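Local coordinates for xylose isomerase domain protein (Alicyclobacillus acidocaldarius subsp. acidocaldarius, PDB 3U0H) that probably acts as an isomerase built on a xylose isomerase-like TIM barrel, although its substrate is not established, at residues Val33-Phe37 against His38-Ala42; Arg125-Ala128 against Val129-Pro133; Ala241-Arg244 against Gly245-Ala249. One frame throughout, in Å; residues are numbered along the deposited sequence.

Interaction 1. Residues Val33-Phe37 against His38-Ala42. With EDO (1,2-ethanediol), chain F.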
loop_
_atom_site.group_PDB
_atom_site.type_symbol
_atom_site.label_atom_id
_atom_site.label_comp_id
_atom_site.label_asym_id
_atom_site.label_seq_id
_atom_site.Cartn_x
_atom_site.Cartn_y
_atom_site.Cartn_z
ATOM N N VAL A 33 24.887 22.426 -8.663
ATOM C CA VAL A 33 24.152 23.214 -9.656
ATOM C C VAL A 33 22.711 22.727 -9.836
ATOM O O VAL A 33 22.445 21.530 -9.904
ATOM C CB VAL A 33 24.845 23.276 -11.009
ATOM C CG1 VAL A 33 26.077 24.145 -10.886
ATOM C CG2 VAL A 33 25.152 21.889 -11.538
ATOM N N ASP A 34 21.807 23.703 -9.825
ATOM C CA ASP A 34 20.436 23.540 -10.226
ATOM C C ASP A 34 20.394 23.803 -11.752
ATOM O O ASP A 34 20.856 24.849 -12.262
ATOM C CB ASP A 34 19.554 24.528 -9.456
ATOM C CG ASP A 34 18.061 24.238 -9.630
ATOM O OD1 ASP A 34 17.652 23.910 -10.746
ATOM O OD2 ASP A 34 17.295 24.324 -8.666
ATOM N N VAL A 35 19.935 22.805 -12.472
ATOM C CA VAL A 35 19.770 22.865 -13.915
ATOM C C VAL A 35 18.389 22.304 -14.204
ATOM O O VAL A 35 18.097 21.202 -13.800
ATOM C CB VAL A 35 20.808 22.017 -14.637
ATOM C CG1 VAL A 35 20.585 22.081 -16.161
ATOM C CG2 VAL A 35 22.226 22.487 -14.274
ATOM N N PRO A 36 17.524 23.075 -14.899
ATOM C CA PRO A 36 16.256 22.509 -15.336
ATOM C C PRO A 36 16.425 21.280 -16.287
ATOM O O PRO A 36 17.381 21.193 -17.098
ATOM C CB PRO A 36 15.555 23.695 -16.040
ATOM C CG PRO A 36 16.288 24.938 -15.670
ATOM C CD PRO A 36 17.628 24.535 -15.125
ATOM N N PHE A 37 15.506 20.328 -16.195
ATOM C CA PHE A 37 15.659 19.049 -16.896
ATOM C C PHE A 37 15.677 19.182 -18.450
ATOM O O PHE A 37 16.412 18.430 -19.144
ATOM C CB PHE A 37 14.552 18.039 -16.468
ATOM C CG PHE A 37 14.650 16.700 -17.207
ATOM C CD1 PHE A 37 15.666 15.812 -16.905
ATOM C CD2 PHE A 37 13.808 16.407 -18.261
ATOM C CE1 PHE A 37 15.802 14.643 -17.584
ATOM C CE2 PHE A 37 13.935 15.213 -18.960
ATOM C CZ PHE A 37 14.927 14.325 -18.611
ATOM N N HIS A 38 14.848 20.085 -18.993
ATOM C CA HIS A 38 14.861 20.389 -20.443
ATOM C C HIS A 38 16.238 20.722 -20.902
ATOM O O HIS A 38 16.603 20.371 -22.041
ATOM C CB HIS A 38 13.913 21.539 -20.815
ATOM C CG HIS A 38 12.486 21.111 -21.055
ATOM N ND1 HIS A 38 12.114 19.792 -21.235
ATOM C CD2 HIS A 38 11.309 21.871 -21.190
ATOM C CE1 HIS A 38 10.770 19.734 -21.467
ATOM N NE2 HIS A 38 10.282 21.010 -21.448
ATOM N N TRP A 39 17.057 21.342 -20.057
ATOM C CA TRP A 39 18.398 21.640 -20.525
ATOM C C TRP A 39 19.167 20.373 -20.681
ATOM O O TRP A 39 19.820 20.133 -21.700
ATOM C CB TRP A 39 19.145 22.487 -19.558
ATOM C CG TRP A 39 18.649 23.870 -19.294
ATOM C CD1 TRP A 39 17.301 24.346 -19.149
ATOM C CD2 TRP A 39 19.518 25.033 -19.051
ATOM N NE1 TRP A 39 17.293 25.688 -18.837
ATOM C CE2 TRP A 39 18.622 26.169 -18.766
ATOM C CE3 TRP A 39 20.881 25.230 -19.045
ATOM C CZ2 TRP A 39 19.126 27.424 -18.481
ATOM C CZ3 TRP A 39 21.380 26.507 -18.779
ATOM C CH2 TRP A 39 20.526 27.571 -18.497
ATOM N N LEU A 40 19.077 19.524 -19.666
ATOM C CA LEU A 40 19.800 18.268 -19.686
ATOM C C LEU A 40 19.281 17.324 -20.794
ATOM O O LEU A 40 20.057 16.622 -21.430
ATOM C CB LEU A 40 19.693 17.599 -18.315
ATOM C CG LEU A 40 20.168 18.366 -17.075
ATOM C CD1 LEU A 40 19.786 17.609 -15.822
ATOM C CD2 LEU A 40 21.667 18.636 -17.159
ATOM N N GLU A 41 17.963 17.291 -20.978
ATOM C CA GLU A 41 17.300 16.508 -22.027
ATOM C C GLU A 41 17.719 16.901 -23.447
ATOM O O GLU A 41 17.892 16.028 -24.298
ATOM C CB GLU A 41 15.805 16.713 -21.930
ATOM C CG GLU A 41 15.007 15.718 -22.734
ATOM C CD GLU A 41 13.520 15.879 -22.498
ATOM O OE1 GLU A 41 12.951 16.987 -22.736
ATOM O OE2 GLU A 41 12.906 14.876 -22.079
ATOM N N ALA A 42 17.842 18.214 -23.698
ATOM C CA ALA A 42 18.314 18.768 -24.991
ATOM C C ALA A 42 19.694 18.233 -25.304
ATOM O O ALA A 42 19.936 17.750 -26.393
ATOM C CB ALA A 42 18.349 20.298 -24.951
HETATM C C1 EDO F . 14.417 23.902 -11.777
HETATM O O1 EDO F . 15.469 24.886 -12.027
HETATM C C2 EDO F . 14.930 22.607 -11.119
HETATM O O2 EDO F . 15.380 22.773 -9.746
#

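Interaction 2. Residues Arg125-Ala128 against Val129-Pro133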
loop_
_atom_site.group_PDB
_atom_site.type_symbol
_atom_site.label_atom_id
_atom_site.label_comp_id
_atom_site.label_asym_id
_atom_site.label_seq_id
_atom_site.Cartn_x
_atom_site.Cartn_y
_atom_site.Cartn_z
ATOM N N ARG A 125 0.659 11.585 -5.692
ATOM C CA ARG A 125 0.826 10.272 -5.066
ATOM C C ARG A 125 1.445 9.317 -6.094
ATOM O O ARG A 125 2.412 8.590 -5.797
ATOM C CB ARG A 125 -0.536 9.748 -4.585
ATOM C CG ARG A 125 -0.516 8.357 -4.006
ATOM C CD ARG A 125 -1.963 7.801 -3.858
ATOM N NE ARG A 125 -2.794 8.779 -3.187
ATOM C CZ ARG A 125 -4.104 9.014 -3.336
ATOM N NH1 ARG A 125 -4.864 8.304 -4.132
ATOM N NH2 ARG A 125 -4.635 10.026 -2.619
ATOM N N GLN A 126 0.843 9.271 -7.281
ATOM C CA GLN A 126 1.373 8.447 -8.383
ATOM C C GLN A 126 2.827 8.845 -8.699
ATOM O O GLN A 126 3.673 7.996 -8.892
ATOM C CB GLN A 126 0.481 8.530 -9.603
ATOM C CG GLN A 126 -0.847 7.775 -9.477
ATOM C CD GLN A 126 -1.740 7.937 -10.715
ATOM O OE1 GLN A 126 -1.933 9.029 -11.225
ATOM N NE2 GLN A 126 -2.263 6.850 -11.195
ATOM N N VAL A 127 3.126 10.126 -8.728
ATOM C CA VAL A 127 4.488 10.551 -8.982
ATOM C C VAL A 127 5.406 10.052 -7.870
ATOM O O VAL A 127 6.458 9.471 -8.162
ATOM C CB VAL A 127 4.559 12.051 -9.154
ATOM C CG1 VAL A 127 6.003 12.587 -9.096
ATOM C CG2 VAL A 127 3.913 12.435 -10.485
ATOM N N ALA A 128 4.990 10.238 -6.619
ATOM C CA ALA A 128 5.811 9.870 -5.481
ATOM C C ALA A 128 6.060 8.380 -5.471
ATOM O O ALA A 128 7.145 7.940 -5.192
ATOM C CB ALA A 128 5.104 10.253 -4.199
ATOM N N VAL A 129 5.041 7.603 -5.774
ATOM C CA VAL A 129 5.170 6.163 -5.872
ATOM C C VAL A 129 6.162 5.714 -6.950
ATOM O O VAL A 129 6.958 4.804 -6.683
ATOM C CB VAL A 129 3.809 5.474 -6.084
ATOM C CG1 VAL A 129 3.974 3.989 -6.473
ATOM C CG2 VAL A 129 2.957 5.644 -4.826
ATOM N N GLU A 130 6.205 6.358 -8.113
ATOM C CA GLU A 130 7.167 5.943 -9.151
ATOM C C GLU A 130 8.567 6.189 -8.626
ATOM O O GLU A 130 9.538 5.599 -9.129
ATOM C CB GLU A 130 7.002 6.703 -10.490
ATOM C CG GLU A 130 5.753 6.326 -11.264
ATOM C CD GLU A 130 5.727 4.841 -11.534
ATOM O OE1 GLU A 130 6.761 4.329 -11.988
ATOM O OE2 GLU A 130 4.725 4.174 -11.236
ATOM N N LEU A 131 8.683 7.029 -7.606
ATOM C CA LEU A 131 10.042 7.419 -7.162
ATOM C C LEU A 131 10.540 6.626 -5.939
ATOM O O LEU A 131 11.709 6.709 -5.572
ATOM C CB LEU A 131 10.129 8.938 -6.928
ATOM C CG LEU A 131 9.979 9.849 -8.160
ATOM C CD1 LEU A 131 9.767 11.282 -7.657
ATOM C CD2 LEU A 131 11.209 9.824 -9.073
ATOM N N LEU A 132 9.662 5.843 -5.321
ATOM C CA LEU A 132 10.060 5.071 -4.143
ATOM C C LEU A 132 11.214 4.111 -4.443
ATOM O O LEU A 132 12.069 4.026 -3.622
ATOM C CB LEU A 132 8.868 4.314 -3.517
ATOM C CG LEU A 132 7.771 5.210 -2.896
ATOM C CD1 LEU A 132 6.463 4.455 -2.523
ATOM C CD2 LEU A 132 8.366 5.927 -1.674
ATOM N N PRO A 133 11.265 3.436 -5.649
ATOM C CA PRO A 133 12.351 2.509 -5.883
ATOM C C PRO A 133 13.709 3.157 -6.001
ATOM O O PRO A 133 14.735 2.450 -5.845
ATOM C CB PRO A 133 12.000 1.844 -7.202
ATOM C CG PRO A 133 10.533 2.093 -7.429
ATOM C CD PRO A 133 10.233 3.366 -6.715
HETATM O O HOH W 1 2.596 5.502 -9.773
#

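Interaction 3. Residues Ala241-Arg244 against Gly245-Ala249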
loop_
_atom_site.group_PDB
_atom_site.type_symbol
_atom_site.label_atom_id
_atom_site.label_comp_id
_atom_site.label_asym_id
_atom_site.label_seq_id
_atom_site.Cartn_x
_atom_site.Cartn_y
_atom_site.Cartn_z
ATOM N N ALA A 241 16.251 21.622 11.935
ATOM C CA ALA A 241 15.498 20.527 11.320
ATOM C C ALA A 241 16.369 19.345 10.990
ATOM O O ALA A 241 15.925 18.225 11.127
ATOM C CB ALA A 241 14.813 20.995 10.074
ATOM N N GLY A 242 17.586 19.606 10.494
ATOM C CA GLY A 242 18.515 18.586 10.060
ATOM C C GLY A 242 18.768 18.589 8.558
ATOM O O GLY A 242 19.213 17.614 7.999
ATOM N N TYR A 243 18.501 19.684 7.875
ATOM C CA TYR A 243 18.798 19.754 6.438
ATOM C C TYR A 243 20.299 19.920 6.181
ATOM O O TYR A 243 20.942 20.737 6.826
ATOM C CB TYR A 243 18.076 20.929 5.845
ATOM C CG TYR A 243 18.250 21.032 4.364
ATOM C CD1 TYR A 243 17.593 20.148 3.533
ATOM C CD2 TYR A 243 19.055 22.030 3.794
ATOM C CE1 TYR A 243 17.737 20.228 2.172
ATOM C CE2 TYR A 243 19.222 22.124 2.408
ATOM C CZ TYR A 243 18.546 21.225 1.598
ATOM O OH TYR A 243 18.652 21.250 0.216
ATOM N N ARG A 244 20.839 19.128 5.261
ATOM C CA ARG A 244 22.274 19.106 4.990
ATOM C C ARG A 244 22.524 18.987 3.493
ATOM O O ARG A 244 23.211 18.045 3.060
ATOM C CB ARG A 244 22.971 17.886 5.664
ATOM C CG ARG A 244 22.847 17.813 7.174
ATOM C CD ARG A 244 23.604 18.931 7.866
ATOM N NE ARG A 244 23.541 18.811 9.322
ATOM C CZ ARG A 244 22.640 19.373 10.121
ATOM N NH1 ARG A 244 21.636 20.145 9.614
ATOM N NH2 ARG A 244 22.716 19.129 11.462
ATOM N N GLY A 245 21.986 19.898 2.702
ATOM C CA GLY A 245 22.194 19.848 1.273
ATOM C C GLY A 245 22.231 21.230 0.662
ATOM O O GLY A 245 22.622 22.198 1.310
ATOM N N PRO A 246 21.866 21.322 -0.622
ATOM C CA PRO A 246 22.033 22.554 -1.371
ATOM C C PRO A 246 20.994 23.585 -1.073
ATOM O O PRO A 246 19.789 23.268 -0.867
ATOM C CB PRO A 246 21.865 22.101 -2.830
ATOM C CG PRO A 246 21.068 20.837 -2.748
ATOM C CD PRO A 246 21.643 20.181 -1.527
ATOM N N VAL A 247 21.463 24.810 -1.074
ATOM C CA VAL A 247 20.625 25.990 -0.932
ATOM C C VAL A 247 20.797 26.841 -2.171
ATOM O O VAL A 247 21.852 27.466 -2.380
ATOM C CB VAL A 247 21.063 26.758 0.304
ATOM C CG1 VAL A 247 20.274 28.024 0.492
ATOM C CG2 VAL A 247 21.006 25.843 1.542
ATOM N N ALA A 248 19.746 26.887 -2.991
ATOM C CA ALA A 248 19.819 27.595 -4.274
ATOM C C ALA A 248 19.263 28.989 -4.214
ATOM O O ALA A 248 18.178 29.204 -3.675
ATOM C CB ALA A 248 19.093 26.821 -5.330
ATOM N N ALA A 249 19.992 29.942 -4.790
ATOM C CA ALA A 249 19.504 31.319 -4.885
ATOM C C ALA A 249 18.602 31.459 -6.114
ATOM O O ALA A 249 19.076 31.843 -7.197
ATOM C CB ALA A 249 20.657 32.287 -4.956
#

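Interaction 1. Residues Val33-Phe37 against His38-Ala42
Trp39 packs its indole against Pro36 where the chain leaves strand 32-33 of the barrel and enters helix 37-47. Pro36 is the N-cap residue. Trp39 can be followed outward from its backbone. Its CB lies 3.7 Å from Val35 CG1 and also close to Pro36 O. CG is set anti to the carbonyl carbon of Trp39 (chi1 -65°), which brings the indole back alongside the proline ring. CD1 then meets Pro36 CB at 3.6 Å, and NE1 comes to 3.4 Å from Pro36 CG. Over one face of the five-membered ring sits Pro36 CD, 4.0 Å from the centroid and 12° off the normal, a CH-pi contact. Tyr21 of helix 18-27 meets the indole at steeply inclined planes. Val35 CG1 also reaches Leu40 CD2 at 3.7 Å, so one methyl serves two helix residues.

The backbone starts the helix here. Trp39 N donates to Pro36 O, above the carbonyl plane. Glu41 N donates to Phe37 O at 2.7 Å, a nearly straight bond. Glu41 OE2 comes to the edge of the Phe37 ring, 3.3 Å from CE2, with ring and carboxylate planes 68° apart. Arg89 NE forms a long, weak ion pair with this oxygen.

Just after strand 32-33, both carboxylate oxygens of Asp34 lie within hydrogen-bonding distance of a 1,2-ethanediol, probably from the crystallisation liquor; its O1 donates to OD1 at 2.7 Å. Tyr203 OH also bonds OD2. The chemistry thus divides: apolar carbon and two backbone bonds join the turn to the helix, while the carboxylate of Asp34 serves polar partners, including a diol.

Interaction 2. Residues Arg125-Ala128 against Val129-Pro133
Arg125 O accepts Val129 N at 2.8 Å, an ordinary helical bond with an N-H...O angle of 164°. Val129 CG2 lies close to the same oxygen, 3.1 Å from Arg125 O. CG2 stands anti to the carbonyl carbon of Val129, beside its own N, and this places the methyl next to the oxygen that the N-H uses. The guanidinium of Arg125 works elsewhere: it bonds Ile169 O and Ala168 O, and also Glu167 O of a third subunit.

Gln126 O is shared. It takes Glu130 N at 3.1 Å and a water that also donates to Glu130 OE2. The Glu130 chain bends at chi2 (-57°), which turns its carboxylate back toward this water. The water therefore ties the side chain to the preceding turn.

The residues cover the C-terminal part of helix 113-131, which packs outside the TIM barrel, and run on into a 3-10 segment ahead of strand 137-141.

Val127 packs on Leu68, Leu70, Leu83 and Leu86. Its CG1 makes a loose apolar contact with Leu131 CD1 at 4.2 Å. Val127 O receives Leu131 N only weakly.

Ala128 O takes the same N-H at 3.0 Å, with the donor well above the carbonyl plane. The stronger i+3 bond is consistent with the passage into the 3-10 segment. Ala128 O also accepts Asn173 ND2, and Leu132 CG lies 3.6 Å from Ala128 O. Leu132 packs on Leu132 of a second subunit.

Interaction 3. Residues Ala241-Arg244 against Gly245-Ala249
A Schellman motif ends helix 231-241, with Gly242 as its C-prime residue at positive phi, and the chain then turns into strand 246-249, the last strand of the TIM barrel. Tyr243 spans this turn. Its CG lies anti to the backbone N (chi1 -176°), which carries the ring forward along the chain toward the strand. There OH donates to Pro246 O at 2.6 Å. This oxygen lies in the ring plane, at the edge, and the hydroxyl is tilted 24° from the carbonyl plane. Gly245 N sits over one face, 3.6 Å from Tyr243 CE2 and offset toward the rim. Val247 CG2 reaches the ring edge at 4.2 Å from Tyr243 CE2. Val201 and Val204 of the neighbouring strand 201-206 also touch the ring.

Gly245 lies close against the ring. A CB on it would clash with Pro246 CD and come near Tyr243 OH.

Arg244 folds back the other way. Its NH1 donates to Tyr243 O at 2.9 Å, with that oxygen in the guanidinium plane, and also to Tyr239 O. Its NE forms a salt bridge with Glu53 of a second subunit.

A phenylalanine in place of Tyr243 would probably leave Pro246 O without its hydroxyl donor and the ring freer to shift over Gly245. The buried ring thus combines apolar cover with one short polar bond, which links the loop to the first residue of the strand.

The three contacts come in series along the chain, and all lie in one TIM barrel. Interaction 1 leads from strand 32-33 into helix 37-47. Interaction 2 lies near the end of helix 113-131. Interaction 3 leads from helix 231-241 into strand 246-249. Their centres are 20 to 23 Å apart, and none touches another. Interactions 1 and 3 approach most closely, with nearest atoms about 5 Å apart. Strand 5-8 lies between strands 32-33 and 246-249 where the barrel closes. Interactions 2 and 3 both touch the second subunit, and interaction 2 a third as well, while interaction 1 touches no other chain. Strand-to-helix and helix-to-strand connections are thus represented, and two of the three lie at subunit interfaces.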